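Local coordinates for chitin oligosaccharide binding protein NagB2 (Paenibacillus sp. FPU-7, PDB 7EHU) that binds N,N'-diacetylchitobiose and N,N',N''-triacetylchitotriose as a solute-binding protein, probably serving a bacterial sugar uptake system, at residues A83-G88 and A108-P113; L391-V396 and D426-G431; Q261-F264 and Q268-M271; T155-D160 and K183-I188. One frame throughout, in Å; residues are numbered along the deposited sequence.

Interaction 1. Residues A83-G88 and A108-P113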
loop_
_atom_site.group_PDB
_atom_site.type_symbol
_atom_site.label_atom_id
_atom_site.label_comp_id
_atom_site.label_asym_id
_atom_site.label_seq_id
_atom_site.Cartn_x
_atom_site.Cartn_y
_atom_site.Cartn_z
ATOM N N ALA A 83 12.395 -7.171 13.819
ATOM C CA ALA A 83 13.201 -7.825 14.843
ATOM C C ALA A 83 14.468 -8.416 14.248
ATOM O O ALA A 83 15.539 -8.358 14.861
ATOM C CB ALA A 83 12.367 -8.916 15.511
ATOM N N GLU A 84 14.369 -9.002 13.060
ATOM C CA GLU A 84 15.534 -9.561 12.392
ATOM C C GLU A 84 16.550 -8.477 12.049
ATOM O O GLU A 84 17.767 -8.664 12.233
ATOM C CB GLU A 84 15.057 -10.283 11.138
ATOM C CG GLU A 84 14.373 -11.600 11.427
ATOM C CD GLU A 84 13.494 -12.095 10.291
ATOM O OE1 GLU A 84 13.087 -13.277 10.356
ATOM O OE2 GLU A 84 13.158 -11.321 9.355
ATOM N N MET A 85 16.065 -7.319 11.602
ATOM C CA MET A 85 16.945 -6.190 11.314
ATOM C C MET A 85 17.602 -5.671 12.592
ATOM O O MET A 85 18.789 -5.342 12.585
ATOM C CB MET A 85 16.154 -5.078 10.619
ATOM C CG MET A 85 15.846 -5.382 9.157
ATOM S SD MET A 85 17.360 -5.374 8.185
ATOM C CE MET A 85 16.681 -5.596 6.531
ATOM N N ALA A 86 16.844 -5.595 13.690
ATOM C CA ALA A 86 17.413 -5.152 14.957
ATOM C C ALA A 86 18.580 -6.037 15.361
ATOM O O ALA A 86 19.552 -5.566 15.961
ATOM C CB ALA A 86 16.338 -5.110 16.047
ATOM N N ALA A 87 18.485 -7.328 15.062
ATOM C CA ALA A 87 19.507 -8.314 15.369
ATOM C C ALA A 87 20.595 -8.387 14.309
ATOM O O ALA A 87 21.533 -9.189 14.446
ATOM C CB ALA A 87 18.866 -9.695 15.515
ATOM N N GLY A 88 20.490 -7.601 13.236
ATOM C CA GLY A 88 21.468 -7.671 12.167
ATOM C C GLY A 88 21.438 -8.955 11.377
ATOM O O GLY A 88 22.438 -9.306 10.741
ATOM N N ALA A 108 21.569 1.393 9.098
ATOM C CA ALA A 108 22.098 0.372 9.984
ATOM C C ALA A 108 23.042 -0.570 9.262
ATOM O O ALA A 108 23.664 -1.418 9.911
ATOM C CB ALA A 108 20.943 -0.415 10.606
ATOM N N GLY A 109 23.168 -0.436 7.944
ATOM C CA GLY A 109 24.099 -1.238 7.181
ATOM C C GLY A 109 23.603 -2.611 6.785
ATOM O O GLY A 109 24.426 -3.458 6.426
ATOM N N HIS A 110 22.286 -2.851 6.793
ATOM C CA HIS A 110 21.756 -4.185 6.577
ATOM C C HIS A 110 21.224 -4.434 5.182
ATOM O O HIS A 110 20.812 -5.561 4.903
ATOM C CB HIS A 110 20.661 -4.491 7.578
ATOM C CG HIS A 110 21.146 -4.444 8.981
ATOM N ND1 HIS A 110 22.364 -4.971 9.355
ATOM C CD2 HIS A 110 20.597 -3.914 10.095
ATOM C CE1 HIS A 110 22.547 -4.758 10.643
ATOM N NE2 HIS A 110 21.491 -4.118 11.117
ATOM N N LEU A 111 21.229 -3.430 4.306
ATOM C CA LEU A 111 20.692 -3.547 2.950
ATOM C C LEU A 111 21.802 -3.518 1.910
ATOM O O LEU A 111 22.681 -2.653 1.953
ATOM C CB LEU A 111 19.699 -2.423 2.644
ATOM C CG LEU A 111 18.454 -2.367 3.525
ATOM C CD1 LEU A 111 17.490 -1.287 3.031
ATOM C CD2 LEU A 111 17.727 -3.718 3.579
ATOM N N LEU A 112 21.739 -4.448 0.963
ATOM C CA LEU A 112 22.715 -4.506 -0.126
ATOM C C LEU A 112 22.514 -3.331 -1.070
ATOM O O LEU A 112 21.412 -3.178 -1.603
ATOM C CB LEU A 112 22.520 -5.826 -0.881
ATOM C CG LEU A 112 23.579 -6.190 -1.923
ATOM C CD1 LEU A 112 24.882 -6.587 -1.242
ATOM C CD2 LEU A 112 23.082 -7.309 -2.823
ATOM N N PRO A 113 23.532 -2.500 -1.334
ATOM C CA PRO A 113 23.379 -1.486 -2.384
ATOM C C PRO A 113 23.372 -2.165 -3.749
ATOM O O PRO A 113 24.148 -3.088 -4.019
ATOM C CB PRO A 113 24.595 -0.570 -2.185
ATOM C CG PRO A 113 25.597 -1.418 -1.525
ATOM C CD PRO A 113 24.849 -2.432 -0.687
#

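Interaction 2. Residues L391-V396 and D426-G431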
loop_
_atom_site.group_PDB
_atom_site.type_symbol
_atom_site.label_atom_id
_atom_site.label_comp_id
_atom_site.label_asym_id
_atom_site.label_seq_id
_atom_site.Cartn_x
_atom_site.Cartn_y
_atom_site.Cartn_z
ATOM N N LEU A 391 7.139 8.394 5.208
ATOM C CA LEU A 391 7.660 9.682 5.655
ATOM C C LEU A 391 7.828 9.806 7.159
ATOM O O LEU A 391 8.408 10.806 7.611
ATOM C CB LEU A 391 6.697 10.800 5.218
ATOM C CG LEU A 391 6.325 10.851 3.741
ATOM C CD1 LEU A 391 5.337 11.965 3.455
ATOM C CD2 LEU A 391 7.578 11.011 2.893
ATOM N N VAL A 392 7.267 8.890 7.947
ATOM C CA VAL A 392 7.341 8.969 9.395
ATOM C C VAL A 392 7.969 7.691 9.928
ATOM O O VAL A 392 7.970 6.642 9.284
ATOM C CB VAL A 392 5.989 9.253 10.091
ATOM C CG1 VAL A 392 5.346 10.510 9.545
ATOM C CG2 VAL A 392 5.058 8.061 9.965
ATOM N N GLN A 393 8.491 7.799 11.133
ATOM C CA GLN A 393 9.176 6.690 11.755
ATOM C C GLN A 393 8.185 5.567 12.071
ATOM O O GLN A 393 7.008 5.832 12.339
ATOM C CB GLN A 393 9.825 7.174 13.046
ATOM C CG GLN A 393 10.897 8.264 12.874
ATOM C CD GLN A 393 10.366 9.748 12.913
ATOM O OE1 GLN A 393 9.213 10.066 12.526
ATOM N NE2 GLN A 393 11.231 10.658 13.387
ATOM N N PRO A 394 8.647 4.297 12.054
ATOM C CA PRO A 394 7.752 3.170 12.370
ATOM C C PRO A 394 6.956 3.341 13.652
ATOM O O PRO A 394 5.760 3.021 13.693
ATOM C CB PRO A 394 8.729 1.985 12.430
ATOM C CG PRO A 394 9.755 2.331 11.410
ATOM C CD PRO A 394 9.959 3.825 11.576
ATOM N N LYS A 395 7.579 3.861 14.700
ATOM C CA LYS A 395 6.854 4.071 15.945
ATOM C C LYS A 395 5.681 5.032 15.776
ATOM O O LYS A 395 4.624 4.856 16.409
ATOM C CB LYS A 395 7.806 4.617 17.003
ATOM C CG LYS A 395 7.074 4.814 18.272
ATOM C CD LYS A 395 6.590 3.604 18.982
ATOM C CE LYS A 395 5.894 4.128 20.244
ATOM N NZ LYS A 395 6.693 4.876 21.189
ATOM N N VAL A 396 5.863 6.077 14.971
ATOM C CA VAL A 396 4.787 7.029 14.710
ATOM C C VAL A 396 3.651 6.339 13.961
ATOM O O VAL A 396 2.470 6.497 14.299
ATOM C CB VAL A 396 5.344 8.249 13.935
ATOM C CG1 VAL A 396 4.228 9.209 13.519
ATOM C CG2 VAL A 396 6.412 8.984 14.751
ATOM N N ASP A 426 7.352 14.151 18.368
ATOM C CA ASP A 426 8.430 14.893 19.013
ATOM C C ASP A 426 9.476 13.948 19.582
ATOM O O ASP A 426 10.680 14.199 19.454
ATOM C CB ASP A 426 7.865 15.765 20.136
ATOM C CG ASP A 426 7.128 16.991 19.627
ATOM O OD1 ASP A 426 7.366 17.414 18.483
ATOM O OD2 ASP A 426 6.344 17.569 20.408
ATOM N N GLU A 427 9.029 12.869 20.233
ATOM C CA GLU A 427 9.947 11.874 20.781
ATOM C C GLU A 427 10.774 11.233 19.679
ATOM O O GLU A 427 11.995 11.078 19.813
ATOM C CB GLU A 427 9.166 10.819 21.579
ATOM C CG GLU A 427 8.670 11.357 22.921
ATOM C CD GLU A 427 7.482 10.613 23.526
ATOM O OE1 GLU A 427 6.860 9.762 22.851
ATOM O OE2 GLU A 427 7.162 10.917 24.698
ATOM N N ALA A 428 10.134 10.893 18.563
ATOM C CA ALA A 428 10.847 10.243 17.471
ATOM C C ALA A 428 11.830 11.198 16.812
ATOM O O ALA A 428 12.906 10.781 16.378
ATOM C CB ALA A 428 9.848 9.715 16.442
ATOM N N ASN A 429 11.468 12.480 16.715
ATOM C CA ASN A 429 12.352 13.448 16.076
ATOM C C ASN A 429 13.573 13.727 16.934
ATOM O O ASN A 429 14.654 14.006 16.403
ATOM C CB ASN A 429 11.597 14.747 15.804
ATOM C CG ASN A 429 10.566 14.597 14.686
ATOM O OD1 ASN A 429 10.533 13.580 13.970
ATOM N ND2 ASN A 429 9.725 15.612 14.518
ATOM N N ALA A 430 13.418 13.670 18.258
ATOM C CA ALA A 430 14.547 13.874 19.154
ATOM C C ALA A 430 15.527 12.713 19.054
ATOM O O ALA A 430 16.744 12.913 19.160
ATOM C CB ALA A 430 14.029 14.016 20.582
ATOM N N GLY A 431 15.012 11.505 18.834
ATOM C CA GLY A 431 15.832 10.322 18.674
ATOM C C GLY A 431 16.555 10.279 17.342
ATOM O O GLY A 431 16.197 10.995 16.404
#

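Interaction 3. Residues Q261-F264 and Q268-M271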
loop_
_atom_site.group_PDB
_atom_site.type_symbol
_atom_site.label_atom_id
_atom_site.label_comp_id
_atom_site.label_asym_id
_atom_site.label_seq_id
_atom_site.Cartn_x
_atom_site.Cartn_y
_atom_site.Cartn_z
ATOM N N GLN A 261 -12.629 -6.007 2.642
ATOM C CA GLN A 261 -12.620 -6.141 1.191
ATOM C C GLN A 261 -13.774 -7.023 0.731
ATOM O O GLN A 261 -14.481 -6.678 -0.224
ATOM C CB GLN A 261 -11.286 -6.725 0.728
ATOM C CG GLN A 261 -10.102 -5.801 0.937
ATOM C CD GLN A 261 -8.803 -6.434 0.502
ATOM O OE1 GLN A 261 -8.609 -7.637 0.711
ATOM N NE2 GLN A 261 -7.932 -5.666 -0.137
ATOM N N ALA A 262 -14.020 -8.136 1.436
ATOM C CA ALA A 262 -15.111 -9.034 1.074
ATOM C C ALA A 262 -16.464 -8.361 1.253
ATOM O O ALA A 262 -17.397 -8.634 0.493
ATOM C CB ALA A 262 -15.053 -10.314 1.910
ATOM N N LYS A 263 -16.627 -7.539 2.292
ATOM C CA LYS A 263 -17.865 -6.781 2.434
ATOM C C LYS A 263 -18.168 -6.024 1.152
ATOM O O LYS A 263 -19.308 -5.994 0.689
ATOM C CB LYS A 263 -17.717 -5.822 3.618
ATOM C CG LYS A 263 -18.945 -5.073 4.024
ATOM C CD LYS A 263 -19.807 -5.865 4.972
ATOM C CE LYS A 263 -21.047 -5.086 5.375
ATOM N NZ LYS A 263 -21.926 -5.910 6.228
ATOM N N PHE A 264 -17.143 -5.434 0.546
ATOM C CA PHE A 264 -17.336 -4.733 -0.707
ATOM C C PHE A 264 -17.557 -5.714 -1.886
ATOM O O PHE A 264 -18.470 -5.481 -2.685
ATOM C CB PHE A 264 -16.168 -3.770 -0.972
ATOM C CG PHE A 264 -16.304 -3.084 -2.290
ATOM C CD1 PHE A 264 -17.276 -2.105 -2.467
ATOM C CD2 PHE A 264 -15.530 -3.459 -3.386
ATOM C CE1 PHE A 264 -17.469 -1.518 -3.720
ATOM C CE2 PHE A 264 -15.715 -2.881 -4.619
ATOM C CZ PHE A 264 -16.685 -1.911 -4.785
ATOM N N GLN A 268 -22.048 -5.927 -0.162
ATOM C CA GLN A 268 -22.639 -5.588 1.124
ATOM C C GLN A 268 -22.310 -4.173 1.585
ATOM O O GLN A 268 -22.764 -3.772 2.664
ATOM C CB GLN A 268 -22.233 -6.634 2.183
ATOM C CG GLN A 268 -22.565 -8.078 1.763
ATOM C CD GLN A 268 -23.984 -8.244 1.297
ATOM O OE1 GLN A 268 -24.253 -8.686 0.159
ATOM N NE2 GLN A 268 -24.908 -7.881 2.151
ATOM N N ALA A 269 -21.532 -3.415 0.811
ATOM C CA ALA A 269 -21.267 -2.009 1.080
ATOM C C ALA A 269 -20.985 -1.335 -0.252
ATOM O O ALA A 269 -20.533 -1.980 -1.193
ATOM C CB ALA A 269 -20.066 -1.806 1.996
ATOM N N ALA A 270 -21.229 -0.030 -0.328
ATOM C CA ALA A 270 -21.229 0.647 -1.624
ATOM C C ALA A 270 -19.851 1.052 -2.142
ATOM O O ALA A 270 -19.704 1.249 -3.350
ATOM C CB ALA A 270 -22.113 1.893 -1.554
ATOM N N MET A 271 -18.853 1.204 -1.280
ATOM C CA MET A 271 -17.523 1.592 -1.732
ATOM C C MET A 271 -16.481 1.086 -0.755
ATOM O O MET A 271 -16.792 0.644 0.351
ATOM C CB MET A 271 -17.408 3.107 -1.933
ATOM C CG MET A 271 -17.475 3.898 -0.640
ATOM S SD MET A 271 -17.759 5.675 -0.870
ATOM C CE MET A 271 -19.542 5.688 -0.861
HETATM O O HOH W 1 -24.210 -4.430 5.705
HETATM O O HOH W 2 -20.334 -3.588 -3.343
#

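Interaction 4. Residues T155-D160 and K183-I188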
loop_
_atom_site.group_PDB
_atom_site.type_symbol
_atom_site.label_atom_id
_atom_site.label_comp_id
_atom_site.label_asym_id
_atom_site.label_seq_id
_atom_site.Cartn_x
_atom_site.Cartn_y
_atom_site.Cartn_z
ATOM N N THR A 155 -21.390 0.434 -8.820
ATOM C CA THR A 155 -22.202 1.300 -9.659
ATOM C C THR A 155 -23.676 0.935 -9.559
ATOM O O THR A 155 -24.538 1.800 -9.761
ATOM C CB THR A 155 -21.732 1.215 -11.119
ATOM O OG1 THR A 155 -21.614 -0.159 -11.531
ATOM C CG2 THR A 155 -20.386 1.896 -11.302
ATOM N N LYS A 156 -23.981 -0.329 -9.251
ATOM C CA LYS A 156 -25.367 -0.757 -9.058
ATOM C C LYS A 156 -25.940 -0.189 -7.769
ATOM O O LYS A 156 -27.043 0.356 -7.762
ATOM C CB LYS A 156 -25.404 -2.290 -9.022
ATOM C CG LYS A 156 -26.734 -3.020 -9.042
ATOM C CD LYS A 156 -27.141 -3.146 -7.597
ATOM C CE LYS A 156 -28.294 -4.066 -7.315
ATOM N NZ LYS A 156 -28.675 -4.048 -5.839
ATOM N N LEU A 157 -25.211 -0.322 -6.657
ATOM C CA LEU A 157 -25.715 0.211 -5.399
ATOM C C LEU A 157 -25.827 1.726 -5.458
ATOM O O LEU A 157 -26.771 2.305 -4.914
ATOM C CB LEU A 157 -24.812 -0.220 -4.246
ATOM C CG LEU A 157 -24.825 -1.705 -3.898
ATOM C CD1 LEU A 157 -23.769 -1.992 -2.843
ATOM C CD2 LEU A 157 -26.202 -2.192 -3.426
ATOM N N PHE A 158 -24.867 2.399 -6.102
ATOM C CA PHE A 158 -24.994 3.841 -6.280
ATOM C C PHE A 158 -26.287 4.174 -7.022
ATOM O O PHE A 158 -27.053 5.035 -6.591
ATOM C CB PHE A 158 -23.775 4.420 -7.025
ATOM C CG PHE A 158 -22.640 4.881 -6.128
ATOM C CD1 PHE A 158 -22.206 4.107 -5.059
ATOM C CD2 PHE A 158 -21.980 6.078 -6.374
ATOM C CE1 PHE A 158 -21.136 4.512 -4.264
ATOM C CE2 PHE A 158 -20.923 6.493 -5.571
ATOM C CZ PHE A 158 -20.518 5.715 -4.502
ATOM N N ALA A 159 -26.542 3.487 -8.142
ATOM C CA ALA A 159 -27.785 3.707 -8.891
ATOM C C ALA A 159 -29.019 3.403 -8.044
ATOM O O ALA A 159 -30.020 4.130 -8.118
ATOM C CB ALA A 159 -27.792 2.868 -10.172
ATOM N N ASP A 160 -28.958 2.352 -7.211
ATOM C CA ASP A 160 -30.084 2.063 -6.328
ATOM C C ASP A 160 -30.421 3.263 -5.449
ATOM O O ASP A 160 -31.591 3.482 -5.110
ATOM C CB ASP A 160 -29.768 0.867 -5.425
ATOM C CG ASP A 160 -29.691 -0.463 -6.169
ATOM O OD1 ASP A 160 -30.235 -0.586 -7.282
ATOM O OD2 ASP A 160 -29.112 -1.413 -5.599
ATOM N N LYS A 183 -31.051 4.573 2.060
ATOM C CA LYS A 183 -31.503 3.299 1.528
ATOM C C LYS A 183 -31.040 2.106 2.352
ATOM O O LYS A 183 -31.219 0.965 1.909
ATOM C CB LYS A 183 -30.993 3.114 0.103
ATOM C CG LYS A 183 -31.546 4.009 -0.989
ATOM C CD LYS A 183 -33.009 3.790 -1.368
ATOM C CE LYS A 183 -33.154 2.352 -1.810
ATOM N NZ LYS A 183 -34.021 2.029 -2.960
ATOM N N ASN A 184 -30.434 2.336 3.520
ATOM C CA ASN A 184 -29.913 1.259 4.359
ATOM C C ASN A 184 -28.884 0.413 3.599
ATOM O O ASN A 184 -28.810 -0.806 3.755
ATOM C CB ASN A 184 -31.049 0.429 4.968
ATOM C CG ASN A 184 -31.851 1.213 6.016
ATOM O OD1 ASN A 184 -31.453 2.304 6.435
ATOM N ND2 ASN A 184 -32.991 0.674 6.410
ATOM N N ILE A 185 -28.084 1.073 2.759
ATOM C CA ILE A 185 -26.907 0.480 2.131
ATOM C C ILE A 185 -25.711 0.944 2.951
ATOM O O ILE A 185 -25.486 2.154 3.088
ATOM C CB ILE A 185 -26.762 0.914 0.658
ATOM C CG1 ILE A 185 -27.959 0.446 -0.185
ATOM C CG2 ILE A 185 -25.460 0.387 0.066
ATOM C CD1 ILE A 185 -28.111 1.197 -1.502
ATOM N N THR A 186 -24.943 0.002 3.493
ATOM C CA THR A 186 -23.713 0.350 4.209
ATOM C C THR A 186 -22.806 1.134 3.260
ATOM O O THR A 186 -22.404 0.593 2.224
ATOM C CB THR A 186 -22.995 -0.914 4.676
ATOM O OG1 THR A 186 -23.881 -1.707 5.466
ATOM C CG2 THR A 186 -21.746 -0.580 5.498
ATOM N N PRO A 187 -22.493 2.397 3.533
ATOM C CA PRO A 187 -21.809 3.176 2.491
ATOM C C PRO A 187 -20.371 2.769 2.223
ATOM O O PRO A 187 -20.006 2.586 1.056
ATOM C CB PRO A 187 -21.956 4.629 2.967
ATOM C CG PRO A 187 -23.222 4.593 3.815
ATOM C CD PRO A 187 -23.057 3.288 4.567
ATOM N N ILE A 188 -19.554 2.613 3.267
ATOM C CA ILE A 188 -18.111 2.413 3.128
ATOM C C ILE A 188 -17.703 1.148 3.876
ATOM O O ILE A 188 -17.839 1.076 5.104
ATOM C CB ILE A 188 -17.305 3.607 3.673
ATOM C CG1 ILE A 188 -17.715 4.925 3.016
ATOM C CG2 ILE A 188 -15.811 3.363 3.490
ATOM C CD1 ILE A 188 -17.186 6.163 3.707
HETATM O O HOH W 3 -33.580 1.359 -5.311
#

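Interaction 1. Residues A83-G88 and A108-P113
H110, in the loop after helix 100-107, packs on the last turn of helix 73-86 at M85 and on G88 just beyond it. Its CB comes first, 3.5 Å from M85 SD, and CG and CD2 continue along the same sulfur, which stands oblique to the imidazole at 4.8 Å from the centroid of the H110 ring. Beyond the sulfur the ring reaches G88, whose CA lies over one face, 3.5 Å from H110 CE1; A108 O covers the opposite face, 3.6 Å above the plane and over the ring centre, so the imidazole is sandwiched. NE2 approaches M85 O, but at a poor angle for a hydrogen bond, and that carbonyl already accepts G88 N. The polar grip on the ring is at ND1, hydrogen-bonded to H323, whose own ring is steeply inclined to it. In M85 the bend at chi2 (-68°) sets SD alongside H110 CB, and the extended last torsion carries CE on to L111 CD2, 3.7 Å away, where F94 and Y105 add apolar packing. Both helices end in Schellman motifs, with G88 and G109 at positive phi, and the contact joins these ends beside strand 93-97 in the alpha/beta fold of a periplasmic-binding-protein-like domain.

Interaction 2. Residues L391-V396 and D426-G431
A428 rests its methyl against the side-chain amide of Q393, with A428 CB 3.6 Å from Q393 CD. The same methyl also meets V396, with A428 CB 3.9 Å from V396 CG2. V396 has CG1 opposite the backbone N (chi1 174°), which leaves CG2 as the branch that meets the alanine; M421, Q425 and W227 are further neighbours of this valine. The packing brings together the N-terminal end of helix 394-408, where Q393 holds the N-cap position, and the C-terminal end of helix 414-430, the last helix of the chain. The two helices form an antiparallel hairpin, and this contact joins them at the end away from the connecting loop. N429 follows with the polar part of the contact. Its OD1 accepts Q393 NE2 at 3.1 Å, in a nearly straight bond (168° at the hydrogen) that lies in the carbonyl plane of N429 and close to the amide plane of Q393. The two amide planes are 28° apart, although the side chains cross at about a right angle. Q425 NE2 is hydrogen-bonded to both Q393 OE1 and N429 OD1, so that N429 OD1 accepts two bonds, from Q393 NE2 and Q425 NE2, and Q425 links the two amides. N429 ND2 donates to the carbonyl of F220, which fixes which way round the asparagine amide sits.

Interaction 3. Residues Q261-F264 and Q268-M271
K263 and F264, at the end of helix 257-265, carry most of the contact together with Q268, and each reaches the returning chain differently. The backbone of K263 makes the direct hydrogen bond: Q268 N donates to K263 O at 2.9 Å. The lysine chain starts with CG opposite its backbone N (chi1 -173°), bends at chi2, and then runs across Q268 at about a right angle, with K263 CE 3.7 Å from Q268 CB. Its NZ gives a hydrogen to a water, which in turn makes a weak bond to Q268 O. The methyl of A269 lies 4.0 Å from K263 CG, measured from A269 CB. F264 turns its ring toward A269-M271: CE1 is 3.6 Å from A270 O, which lies at the ring edge near its plane, and 3.7 Å from M271 CA. A second water bridges the backbones, giving hydrogens to F264 O and A269 O at 2.7 Å each. Y152, A189 and V290 also pack on the phenylalanine. The bond from Q268 N back to a carbonyl five residues earlier is consistent with a Schellman-type helix end, from which the chain passes through five residues (266-270) into strand 271-275 of the central mixed sheet.

Interaction 4. Residues T155-D160 and K183-I188
I185 touches helix 155-160 with both of its branches. CG2 stands opposite the backbone N, and I185 CG2 meets L157 CD1 at 4.1 Å, while the longer branch, extended at chi2 (161°), carries CD1 to the helix backbone, 3.8 Å from L157 O. The same methyl, I185 CD1, comes to 4.3 Å from D160 CB, one turn further along the helix. In L157, CG lies beside the backbone N (chi1 -68°) and the extended chi2 carries CD1 to the isoleucine, the two chains running oblique to each other; L180 lies against I185 from helix 170-182. The loop that presents I185 begins at a Schellman motif ending that helix: N184, at positive phi, is the C-prime residue, and the chain then leads through T186 and P187 into strand 188-189. K183, just before the turn, uses a strongly folded side chain, bent at chi2, chi3 and chi4, and runs alongside the C-terminal end of helix 155-160 at D160 O. Its CG, CD and CE pass this oxygen, and NZ ends 3.6 Å from D160 O. A water gives a hydrogen to D160 O at 2.9 Å; its approach to K183 NZ is unusually short, and that link is doubtful. The carboxylate of D160 does not serve K183, its OD1 being 6.3 Å from K183 NZ; D160 OD2 is instead salt-bridged to K156 NZ at 2.7 Å, through its syn lone pair.

How the interactions relate
Interactions 3 and 4 are neighbours, with centres about 10 Å apart, and meet directly where A270 N lies 2.9 Å from T186 O, probably as a hydrogen bond; helix 170-182 packs against residues of both. Interaction 3 is buried and relies on backbone bonding, bridging water and an aromatic ring, whereas interaction 4 lies further out, with an apolar centre and a lysine running past a helix end at its rim. Interactions 1 and 2 are both partly buried and do not touch, although helix 100-107 has residues packed against each. Sulfur and imidazole packing marks interaction 1; a direct amide-amide bond marks interaction 2. Interaction 1 lies across the chain's centre from interactions 3 and 4.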